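Local atomic coordinates of botulinum neurotoxin type C1 (Clostridium botulinum, PDB entry 3R4S), a protein that blocks neurotransmitter release as a zinc protease after entering neurons through its receptor-binding part, crystallised here, which appears to recognise two ganglioside molecules. Residues S81-I86 with I227-L232; L321-E326 with V408-Y413; G342-T347 with N351-F356. All coordinates share one frame; numbering follows the deposited sequence.

The chain runs through a lectin-like region into a beta-trefoil region, and the contacts follow that order. Contact 1 sets strand 77-87 of a large antiparallel sheet against helix 222-231; its centre lies about 37 Å from that of contact 2 and 38 Å from that of contact 3, and it touches neither. Contacts 2 and 3 share the trefoil sheet, with centres about 12 Å apart: contact 3 is nested inside the loop closed by contact 2, and M323 and N353 join them through their backbones. Strand 338-345 has 317-323 and 401-409 as neighbours. Contact 3 holds part of the N-acetyl-alpha-neuraminic acid site, contact 2 lies beside it, and contact 1 is a remote, buried join.

Contact 1. Residues S81-I86 with I227-L232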
loop_
_atom_site.group_PDB
_atom_site.type_symbol
_atom_site.label_atom_id
_atom_site.label_comp_id
_atom_site.label_asym_id
_atom_site.label_seq_id
_atom_site.Cartn_x
_atom_site.Cartn_y
_atom_site.Cartn_z
ATOM N N SER A 81 12.552 -1.770 12.237
ATOM C CA SER A 81 11.777 -1.235 11.119
ATOM C C SER A 81 11.817 -2.159 9.917
ATOM O O SER A 81 12.803 -2.854 9.691
ATOM C CB SER A 81 12.278 0.163 10.714
ATOM O OG SER A 81 13.627 0.137 10.257
ATOM N N PHE A 82 10.741 -2.168 9.138
ATOM C CA PHE A 82 10.694 -2.996 7.941
ATOM C C PHE A 82 9.439 -2.727 7.128
ATOM O O PHE A 82 8.401 -2.323 7.665
ATOM C CB PHE A 82 10.738 -4.490 8.287
ATOM C CG PHE A 82 9.617 -4.946 9.214
ATOM C CD1 PHE A 82 8.411 -5.433 8.701
ATOM C CD2 PHE A 82 9.780 -4.904 10.589
ATOM C CE1 PHE A 82 7.371 -5.862 9.561
ATOM C CE2 PHE A 82 8.754 -5.334 11.460
ATOM C CZ PHE A 82 7.559 -5.818 10.946
ATOM N N TRP A 83 9.551 -2.965 5.830
ATOM C CA TRP A 83 8.412 -2.937 4.941
ATOM C C TRP A 83 7.848 -4.333 4.894
ATOM O O TRP A 83 8.607 -5.321 4.871
ATOM C CB TRP A 83 8.846 -2.514 3.543
ATOM C CG TRP A 83 9.050 -1.044 3.430
ATOM C CD1 TRP A 83 10.214 -0.352 3.634
ATOM C CD2 TRP A 83 8.056 -0.073 3.081
ATOM N NE1 TRP A 83 10.001 0.996 3.427
ATOM C CE2 TRP A 83 8.682 1.194 3.100
ATOM C CE3 TRP A 83 6.692 -0.149 2.778
ATOM C CZ2 TRP A 83 7.994 2.373 2.808
ATOM C CZ3 TRP A 83 6.005 1.024 2.495
ATOM C CH2 TRP A 83 6.658 2.270 2.511
ATOM N N ILE A 84 6.519 -4.417 4.890
ATOM C CA ILE A 84 5.854 -5.702 4.870
ATOM C C ILE A 84 4.578 -5.637 4.055
ATOM O O ILE A 84 3.901 -4.606 4.010
ATOM C CB ILE A 84 5.520 -6.192 6.302
ATOM C CG1 ILE A 84 4.705 -7.493 6.238
ATOM C CG2 ILE A 84 4.741 -5.118 7.095
ATOM C CD1 ILE A 84 4.523 -8.163 7.610
ATOM N N ARG A 85 4.263 -6.736 3.385
ATOM C CA ARG A 85 2.983 -6.876 2.704
ATOM C C ARG A 85 2.426 -8.266 3.007
ATOM O O ARG A 85 3.178 -9.246 3.016
ATOM C CB ARG A 85 3.148 -6.709 1.188
ATOM C CG ARG A 85 1.819 -6.687 0.427
ATOM C CD ARG A 85 2.003 -6.562 -1.107
ATOM N NE ARG A 85 0.715 -6.784 -1.759
ATOM C CZ ARG A 85 0.518 -7.537 -2.835
ATOM N NH1 ARG A 85 1.534 -8.154 -3.442
ATOM N NH2 ARG A 85 -0.707 -7.650 -3.324
ATOM N N ILE A 86 1.119 -8.342 3.250
ATOM C CA ILE A 86 0.434 -9.615 3.485
ATOM C C ILE A 86 -0.710 -9.777 2.493
ATOM O O ILE A 86 -1.518 -8.860 2.312
ATOM C CB ILE A 86 -0.183 -9.689 4.911
ATOM C CG1 ILE A 86 0.835 -9.294 5.996
ATOM C CG2 ILE A 86 -0.740 -11.091 5.197
ATOM C CD1 ILE A 86 1.828 -10.360 6.257
ATOM N N ILE A 227 11.727 10.420 8.471
ATOM C CA ILE A 227 12.862 10.584 7.587
ATOM C C ILE A 227 13.254 9.215 7.041
ATOM O O ILE A 227 13.523 9.057 5.853
ATOM C CB ILE A 227 14.043 11.233 8.316
ATOM C CG1 ILE A 227 13.693 12.678 8.670
ATOM C CG2 ILE A 227 15.306 11.177 7.460
ATOM C CD1 ILE A 227 14.834 13.437 9.328
ATOM N N LEU A 228 13.249 8.217 7.912
ATOM C CA LEU A 228 13.601 6.861 7.508
ATOM C C LEU A 228 12.575 6.316 6.519
ATOM O O LEU A 228 12.923 5.798 5.464
ATOM C CB LEU A 228 13.710 5.956 8.748
ATOM C CG LEU A 228 13.935 4.465 8.502
ATOM C CD1 LEU A 228 15.258 4.255 7.778
ATOM C CD2 LEU A 228 13.904 3.680 9.815
ATOM N N PHE A 229 11.303 6.452 6.875
ATOM C CA PHE A 229 10.182 6.065 6.024
ATOM C C PHE A 229 10.367 6.606 4.604
ATOM O O PHE A 229 10.361 5.859 3.615
ATOM C CB PHE A 229 8.891 6.611 6.665
ATOM C CG PHE A 229 7.628 6.403 5.847
ATOM C CD1 PHE A 229 7.265 5.145 5.396
ATOM C CD2 PHE A 229 6.780 7.476 5.589
ATOM C CE1 PHE A 229 6.083 4.960 4.674
ATOM C CE2 PHE A 229 5.606 7.313 4.869
ATOM C CZ PHE A 229 5.249 6.049 4.412
ATOM N N ASN A 230 10.547 7.912 4.501
ATOM C CA ASN A 230 10.662 8.542 3.191
ATOM C C ASN A 230 11.939 8.188 2.438
ATOM O O ASN A 230 11.943 8.134 1.220
ATOM C CB ASN A 230 10.476 10.055 3.316
ATOM C CG ASN A 230 9.053 10.415 3.669
ATOM O OD1 ASN A 230 8.790 11.137 4.634
ATOM N ND2 ASN A 230 8.116 9.880 2.901
ATOM N N SER A 231 13.017 7.915 3.163
ATOM C CA SER A 231 14.267 7.529 2.519
ATOM C C SER A 231 14.192 6.148 1.861
ATOM O O SER A 231 15.082 5.764 1.107
ATOM C CB SER A 231 15.417 7.554 3.532
ATOM O OG SER A 231 15.472 6.341 4.263
ATOM N N LEU A 232 13.138 5.395 2.145
ATOM C CA LEU A 232 13.034 4.045 1.600
ATOM C C LEU A 232 12.001 3.940 0.475
ATOM O O LEU A 232 11.633 2.839 0.062
ATOM C CB LEU A 232 12.732 3.036 2.717
ATOM C CG LEU A 232 13.870 2.857 3.727
ATOM C CD1 LEU A 232 13.385 2.181 4.998
ATOM C CD2 LEU A 232 15.063 2.096 3.110
#
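Helix 222-231 packs its last turns against strand 77-87 of the lectin-like beta sandwich, and the meeting point is the indole of W83, which F229 meets at its six-membered ring and L232 at NE1. The phenyl ring of F229 comes to the six-membered part of the indole, with F229 CE1 3.5 Å from W83 CH2. The two planes are tilted by only 23°, yet their centroids stand 5.7 Å apart. The rings are therefore slid past one another and barely overlap, touching chiefly through these neighbouring carbons. F229 reaches this place because its CG is anti to the backbone N (chi1 175°), which swings the ring out from the helix toward the strand. L232, just past the helix, addresses the five-membered part: its CB sits at the indole edge, close to the ring plane, 3.5 Å from W83 NE1, while L232 CD1 is 4.3 Å from W83 CD1. Two residues along the strand, S81 directs its CB toward the helix as W83 does, and S81 OG rests 3.6 Å from L228 CD2. Serine offers a short side chain to this leucine methyl, whereas the broad indole is large enough to meet two helix-end residues at once. Within the helix, S231 OG gives a hydrogen bond to L228 O at 2.9 Å, satisfying a carbonyl near the C-terminal end. R211 of strand 207-216 fastens both sides, making a cation-pi contact with W83 and a hydrogen bond to L232 O, while F149 of strand 148-155 meets the indole ring. No hydrogen bond crosses between 81-86 and 227-232, so apolar contact carries the join, as is typical of a helix laid on a beta sheet, here in a lectin-like sandwich.

Contact 2. Residues L321-E326 with V408-Y413; sequences LFMKNE and VKQGNY
The backbone oxygen of Q410, a residue whose side-chain amide meets M323 across the contact, accepts a hydrogen bond from K409 NZ at 2.8 Å. The C=O...donor angle of 164° puts the ammonium almost straight ahead of the carbonyl. K409 turns its CB away from M323, and bends in its aliphatic chain curl NZ back to the carbonyl of the next residue. Lysine suits this place, since its long flexible chain can return to the backbone. The contact itself is carried by M323, at the end of strand 317-323. Its CG is anti to the backbone N (chi1 -169°), and the chain runs out straight until a bend at chi3 of 67° lays the SD-CE end alongside the Q410 amide. On the way it crosses V408 at about a right angle: M323 CG lies 3.7 Å from V408 CG2, and M323 SD lies 3.6 Å from V408 CG1. The thioether thus bears on both branches of the valine, whose two methyls give the methionine chain a branched apolar surface to lie across. Beyond V408, the amide of Q410 arrives from the opposite direction, with Q410 NE2 3.6 Å from both M323 SD and M323 CE. Strands 317-323 and 401-409 both border strand 338-345 in the trefoil sheet: F322 is hydrogen-bonded through its backbone to G342, and V408 to Y339. K373 of strand 367-374 also touches M323, V408 and Q410, adding a third wall. With no hydrogen bond between 321-326 and 408-413, their direct contact probably rests on dispersion between a polarisable sulfur, two valine methyls and an amide, which imposes little directional restraint, while the backbone bonds to 338-345 fix the strands.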
loop_
_atom_site.group_PDB
_atom_site.type_symbol
_atom_site.label_atom_id
_atom_site.label_comp_id
_atom_site.label_asym_id
_atom_site.label_seq_id
_atom_site.Cartn_x
_atom_site.Cartn_y
_atom_site.Cartn_z
ATOM N N LEU A 321 -11.132 7.397 -22.356
ATOM C CA LEU A 321 -11.878 8.274 -21.471
ATOM C C LEU A 321 -11.662 9.680 -22.005
ATOM O O LEU A 321 -10.586 9.995 -22.526
ATOM C CB LEU A 321 -11.367 8.163 -20.029
ATOM C CG LEU A 321 -11.948 7.051 -19.160
ATOM C CD1 LEU A 321 -11.640 5.671 -19.734
ATOM C CD2 LEU A 321 -11.416 7.175 -17.739
ATOM N N PHE A 322 -12.678 10.526 -21.905
ATOM C CA PHE A 322 -12.523 11.898 -22.367
ATOM C C PHE A 322 -13.434 12.831 -21.600
ATOM O O PHE A 322 -14.467 12.418 -21.075
ATOM C CB PHE A 322 -12.756 12.027 -23.892
ATOM C CG PHE A 322 -14.222 12.117 -24.304
ATOM C CD1 PHE A 322 -15.073 11.032 -24.147
ATOM C CD2 PHE A 322 -14.724 13.279 -24.881
ATOM C CE1 PHE A 322 -16.411 11.111 -24.528
ATOM C CE2 PHE A 322 -16.056 13.367 -25.276
ATOM C CZ PHE A 322 -16.902 12.286 -25.101
ATOM N N MET A 323 -13.035 14.093 -21.520
ATOM C CA MET A 323 -13.862 15.085 -20.868
ATOM C C MET A 323 -14.893 15.586 -21.869
ATOM O O MET A 323 -14.547 16.197 -22.877
ATOM C CB MET A 323 -13.019 16.243 -20.351
ATOM C CG MET A 323 -13.798 17.162 -19.426
ATOM S SD MET A 323 -12.916 18.666 -18.972
ATOM C CE MET A 323 -12.822 19.527 -20.536
ATOM N N LYS A 324 -16.157 15.304 -21.595
ATOM C CA LYS A 324 -17.234 15.758 -22.465
ATOM C C LYS A 324 -17.398 17.257 -22.311
ATOM O O LYS A 324 -16.910 17.847 -21.350
ATOM C CB LYS A 324 -18.554 15.110 -22.080
ATOM C CG LYS A 324 -18.750 13.660 -22.462
ATOM C CD LYS A 324 -20.224 13.321 -22.205
ATOM C CE LYS A 324 -20.570 11.866 -22.411
ATOM N NZ LYS A 324 -21.909 11.597 -21.796
ATOM N N ASN A 325 -18.120 17.865 -23.244
ATOM C CA ASN A 325 -18.327 19.306 -23.241
ATOM C C ASN A 325 -19.793 19.706 -23.040
ATOM O O ASN A 325 -20.183 20.820 -23.370
ATOM C CB ASN A 325 -17.817 19.891 -24.553
ATOM C CG ASN A 325 -17.626 21.377 -24.487
ATOM O OD1 ASN A 325 -17.504 21.945 -23.406
ATOM N ND2 ASN A 325 -17.591 22.024 -25.645
ATOM N N GLU A 326 -20.605 18.805 -22.495
ATOM C CA GLU A 326 -22.028 19.078 -22.326
ATOM C C GLU A 326 -22.381 19.633 -20.949
ATOM O O GLU A 326 -21.743 19.311 -19.942
ATOM C CB GLU A 326 -22.859 17.817 -22.571
ATOM C CG GLU A 326 -22.454 17.009 -23.787
ATOM C CD GLU A 326 -23.190 15.677 -23.851
ATOM O OE1 GLU A 326 -23.591 15.172 -22.775
ATOM O OE2 GLU A 326 -23.368 15.140 -24.970
ATOM N N VAL A 408 -14.896 16.005 -14.359
ATOM C CA VAL A 408 -13.827 16.988 -14.247
ATOM C C VAL A 408 -14.449 18.282 -13.745
ATOM O O VAL A 408 -15.451 18.745 -14.288
ATOM C CB VAL A 408 -13.144 17.268 -15.599
ATOM C CG1 VAL A 408 -12.111 18.397 -15.460
ATOM C CG2 VAL A 408 -12.493 15.990 -16.152
ATOM N N LYS A 409 -13.876 18.839 -12.687
ATOM C CA LYS A 409 -14.239 20.159 -12.200
ATOM C C LYS A 409 -13.187 21.138 -12.708
ATOM O O LYS A 409 -12.013 21.036 -12.346
ATOM C CB LYS A 409 -14.251 20.162 -10.668
ATOM C CG LYS A 409 -14.361 21.543 -10.024
ATOM C CD LYS A 409 -15.584 22.286 -10.528
ATOM C CE LYS A 409 -15.926 23.486 -9.643
ATOM N NZ LYS A 409 -14.833 24.489 -9.641
ATOM N N GLN A 410 -13.596 22.068 -13.563
ATOM C CA GLN A 410 -12.698 23.124 -14.016
ATOM C C GLN A 410 -12.971 24.415 -13.232
ATOM O O GLN A 410 -13.328 24.358 -12.046
ATOM C CB GLN A 410 -12.782 23.311 -15.539
ATOM C CG GLN A 410 -12.418 22.038 -16.310
ATOM C CD GLN A 410 -12.107 22.277 -17.777
ATOM O OE1 GLN A 410 -12.829 22.987 -18.477
ATOM N NE2 GLN A 410 -11.035 21.669 -18.253
ATOM N N GLY A 411 -12.807 25.571 -13.862
ATOM C CA GLY A 411 -12.870 26.820 -13.110
ATOM C C GLY A 411 -11.796 26.773 -12.027
ATOM O O GLY A 411 -10.723 26.207 -12.245
ATOM N N ASN A 412 -12.073 27.335 -10.856
ATOM C CA ASN A 412 -11.109 27.259 -9.763
ATOM C C ASN A 412 -11.130 25.913 -9.060
ATOM O O ASN A 412 -11.729 25.765 -8.002
ATOM C CB ASN A 412 -11.312 28.375 -8.730
ATOM C CG ASN A 412 -10.300 28.291 -7.599
ATOM O OD1 ASN A 412 -9.240 27.686 -7.759
ATOM N ND2 ASN A 412 -10.630 28.870 -6.446
ATOM N N TYR A 413 -10.460 24.928 -9.640
ATOM C CA TYR A 413 -10.514 23.584 -9.081
ATOM C C TYR A 413 -9.757 23.471 -7.760
ATOM O O TYR A 413 -9.944 22.503 -7.017
ATOM C CB TYR A 413 -9.993 22.560 -10.089
ATOM C CG TYR A 413 -8.549 22.774 -10.461
ATOM C CD1 TYR A 413 -7.532 22.253 -9.676
ATOM C CD2 TYR A 413 -8.204 23.512 -11.585
ATOM C CE1 TYR A 413 -6.202 22.456 -10.003
ATOM C CE2 TYR A 413 -6.863 23.712 -11.926
ATOM C CZ TYR A 413 -5.873 23.183 -11.117
ATOM O OH TYR A 413 -4.549 23.372 -11.420
#

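Contact 3. Residues G342-T347 with N351-F356. With SIA (N-acetyl-alpha-neuraminic acid), chain D.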
loop_
_atom_site.group_PDB
_atom_site.type_symbol
_atom_site.label_atom_id
_atom_site.label_comp_id
_atom_site.label_asym_id
_atom_site.label_seq_id
_atom_site.Cartn_x
_atom_site.Cartn_y
_atom_site.Cartn_z
ATOM N N GLY A 342 -16.535 10.610 -20.144
ATOM C CA GLY A 342 -17.199 9.524 -20.834
ATOM C C GLY A 342 -16.226 8.797 -21.725
ATOM O O GLY A 342 -15.005 8.884 -21.526
ATOM N N LEU A 343 -16.752 8.060 -22.697
ATOM C CA LEU A 343 -15.916 7.258 -23.581
ATOM C C LEU A 343 -16.126 7.613 -25.048
ATOM O O LEU A 343 -17.257 7.760 -25.509
ATOM C CB LEU A 343 -16.182 5.767 -23.360
ATOM C CG LEU A 343 -16.020 5.253 -21.928
ATOM C CD1 LEU A 343 -16.816 3.974 -21.723
ATOM C CD2 LEU A 343 -14.551 5.034 -21.599
ATOM N N ARG A 344 -15.022 7.745 -25.774
ATOM C CA ARG A 344 -15.064 8.041 -27.199
ATOM C C ARG A 344 -14.142 7.102 -27.962
ATOM O O ARG A 344 -13.125 6.636 -27.441
ATOM C CB ARG A 344 -14.652 9.483 -27.467
ATOM C CG ARG A 344 -13.215 9.773 -27.065
ATOM C CD ARG A 344 -12.763 11.141 -27.542
ATOM N NE ARG A 344 -12.721 11.216 -29.000
ATOM C CZ ARG A 344 -12.313 12.285 -29.677
ATOM N NH1 ARG A 344 -11.908 13.372 -29.028
ATOM N NH2 ARG A 344 -12.303 12.269 -31.004
ATOM N N GLU A 345 -14.502 6.834 -29.210
ATOM C CA GLU A 345 -13.705 5.974 -30.064
ATOM C C GLU A 345 -12.316 6.542 -30.241
ATOM O O GLU A 345 -12.147 7.749 -30.402
ATOM C CB GLU A 345 -14.372 5.815 -31.434
ATOM C CG GLU A 345 -15.628 4.972 -31.411
ATOM C CD GLU A 345 -16.232 4.822 -32.790
ATOM O OE1 GLU A 345 -15.461 4.735 -33.772
ATOM O OE2 GLU A 345 -17.476 4.798 -32.892
ATOM N N GLN A 346 -11.326 5.659 -30.224
ATOM C CA GLN A 346 -9.944 6.061 -30.434
ATOM C C GLN A 346 -9.766 6.643 -31.827
ATOM O O GLN A 346 -10.491 6.286 -32.751
ATOM C CB GLN A 346 -9.010 4.869 -30.246
ATOM C CG GLN A 346 -9.015 4.310 -28.842
ATOM C CD GLN A 346 -7.992 3.214 -28.656
ATOM O OE1 GLN A 346 -7.400 2.738 -29.625
ATOM N NE2 GLN A 346 -7.776 2.803 -27.408
ATOM N N THR A 347 -8.807 7.550 -31.968
ATOM C CA THR A 347 -8.478 8.106 -33.271
ATOM C C THR A 347 -6.986 7.954 -33.483
ATOM O O THR A 347 -6.264 7.520 -32.583
ATOM C CB THR A 347 -8.857 9.603 -33.388
ATOM O OG1 THR A 347 -8.177 10.359 -32.378
ATOM C CG2 THR A 347 -10.353 9.799 -33.240
ATOM N N ASN A 351 -6.334 13.413 -29.141
ATOM C CA ASN A 351 -7.119 14.635 -28.994
ATOM C C ASN A 351 -6.996 15.247 -27.595
ATOM O O ASN A 351 -6.889 14.533 -26.606
ATOM C CB ASN A 351 -8.588 14.375 -29.324
ATOM C CG ASN A 351 -8.825 14.214 -30.818
ATOM O OD1 ASN A 351 -9.002 13.099 -31.319
ATOM N ND2 ASN A 351 -8.808 15.331 -31.542
ATOM N N ASP A 352 -7.043 16.571 -27.529
ATOM C CA ASP A 352 -6.867 17.294 -26.281
ATOM C C ASP A 352 -7.788 16.803 -25.165
ATOM O O ASP A 352 -7.379 16.745 -24.004
ATOM C CB ASP A 352 -7.077 18.799 -26.478
ATOM C CG ASP A 352 -6.973 19.575 -25.160
ATOM O OD1 ASP A 352 -5.835 19.912 -24.767
ATOM O OD2 ASP A 352 -8.021 19.828 -24.511
ATOM N N ASN A 353 -9.026 16.460 -25.507
ATOM C CA ASN A 353 -10.006 16.127 -24.475
ATOM C C ASN A 353 -9.808 14.767 -23.811
ATOM O O ASN A 353 -10.565 14.404 -22.908
ATOM C CB ASN A 353 -11.456 16.326 -24.951
ATOM C CG ASN A 353 -11.846 15.400 -26.098
ATOM O OD1 ASN A 353 -11.172 14.407 -26.373
ATOM N ND2 ASN A 353 -12.950 15.731 -26.774
ATOM N N ILE A 354 -8.786 14.022 -24.217
ATOM C CA ILE A 354 -8.470 12.782 -23.495
ATOM C C ILE A 354 -7.233 12.912 -22.609
ATOM O O ILE A 354 -6.871 11.966 -21.899
ATOM C CB ILE A 354 -8.237 11.584 -24.428
ATOM C CG1 ILE A 354 -6.865 11.700 -25.100
ATOM C CG2 ILE A 354 -9.400 11.429 -25.430
ATOM C CD1 ILE A 354 -6.459 10.456 -25.850
ATOM N N ILE A 355 -6.599 14.080 -22.632
ATOM C CA ILE A 355 -5.298 14.249 -21.979
ATOM C C ILE A 355 -5.385 14.623 -20.493
ATOM O O ILE A 355 -6.089 15.564 -20.117
ATOM C CB ILE A 355 -4.414 15.269 -22.742
ATOM C CG1 ILE A 355 -4.257 14.844 -24.207
ATOM C CG2 ILE A 355 -3.042 15.410 -22.077
ATOM C CD1 ILE A 355 -3.440 15.822 -25.034
ATOM N N PHE A 356 -4.678 13.861 -19.658
ATOM C CA PHE A 356 -4.629 14.118 -18.216
ATOM C C PHE A 356 -3.192 14.154 -17.682
ATOM O O PHE A 356 -2.247 13.685 -18.348
ATOM C CB PHE A 356 -5.449 13.074 -17.452
ATOM C CG PHE A 356 -6.921 13.120 -17.765
ATOM C CD1 PHE A 356 -7.763 13.960 -17.055
ATOM C CD2 PHE A 356 -7.454 12.345 -18.792
ATOM C CE1 PHE A 356 -9.120 14.024 -17.343
ATOM C CE2 PHE A 356 -8.804 12.400 -19.088
ATOM C CZ PHE A 356 -9.644 13.240 -18.366
HETATM C C1 SIA D . -3.631 2.889 -27.740
HETATM C C2 SIA D . -2.797 3.378 -28.903
HETATM C C3 SIA D . -2.726 2.338 -30.022
HETATM C C4 SIA D . -3.984 2.262 -30.869
HETATM C C5 SIA D . -4.428 3.653 -31.282
HETATM C C6 SIA D . -4.594 4.508 -30.031
HETATM C C7 SIA D . -5.105 5.917 -30.320
HETATM C C8 SIA D . -5.217 6.713 -29.021
HETATM C C9 SIA D . -5.977 8.016 -29.246
HETATM C C10 SIA D . -6.047 3.862 -33.067
HETATM C C11 SIA D . -7.462 3.631 -33.530
HETATM N N5 SIA D . -5.764 3.470 -31.823
HETATM O O1A SIA D . -4.127 3.752 -26.967
HETATM O O1B SIA D . -3.792 1.656 -27.573
HETATM O O2 SIA D . -1.477 3.630 -28.408
HETATM O O4 SIA D . -3.723 1.491 -32.046
HETATM O O6 SIA D . -3.337 4.619 -29.361
HETATM O O7 SIA D . -4.184 6.587 -31.191
HETATM O O8 SIA D . -5.875 5.926 -28.009
HETATM O O9 SIA D . -7.359 7.686 -29.407
HETATM O O10 SIA D . -5.205 4.383 -33.785
#
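T347, which meets N351 across the contact, grips the bound N-acetyl-alpha-neuraminic acid with its backbone. T347 N donates to SIA O9 at 2.9 Å, and SIA O7 donates to T347 O at 2.7 Å, so one residue holds two hydroxyls of the glycerol tail. The neighbouring Q346 points its CB away from 351-356 and uses its amide oxygen instead: SIA N5 gives its hydrogen to Q346 OE1 at 2.8 Å. N320 and Y309 add further hydrogen bonds to the sugar. Behind this first shell, T347 OG1 stands 3.1 Å from N351 OD1, although the hydrogen bond of that hydroxyl goes to D349 O. Q346 and T347 come just after strand 338-345 of the beta-trefoil; the chain then turns through a short 3-10 segment, 352-354, before strand 356-362. R344, on the strand before the loop, reaches across to that segment. Its CG lies between the backbone N and the carbonyl carbon (chi1 63°), and a later bend brings R344 NH1 to N353 OD1 at 2.9 Å. This neutral carbonyl acceptor lies near the guanidinium plane and offers a lone pair, though the two flat groups are turned 72° apart. N351 OD1 is 3.4 Å from R344 NH2, with guanidinium and amide planes 17° apart. Arginine suits the place because its aliphatic part packs as well, R344 CD resting 4.0 Å from I354 CG2. Farther out, the N353 backbone is bonded to M323, and I354 N to N351 O at 3.1 Å closes the 3-10 turn that places N353 OD1 for NH1.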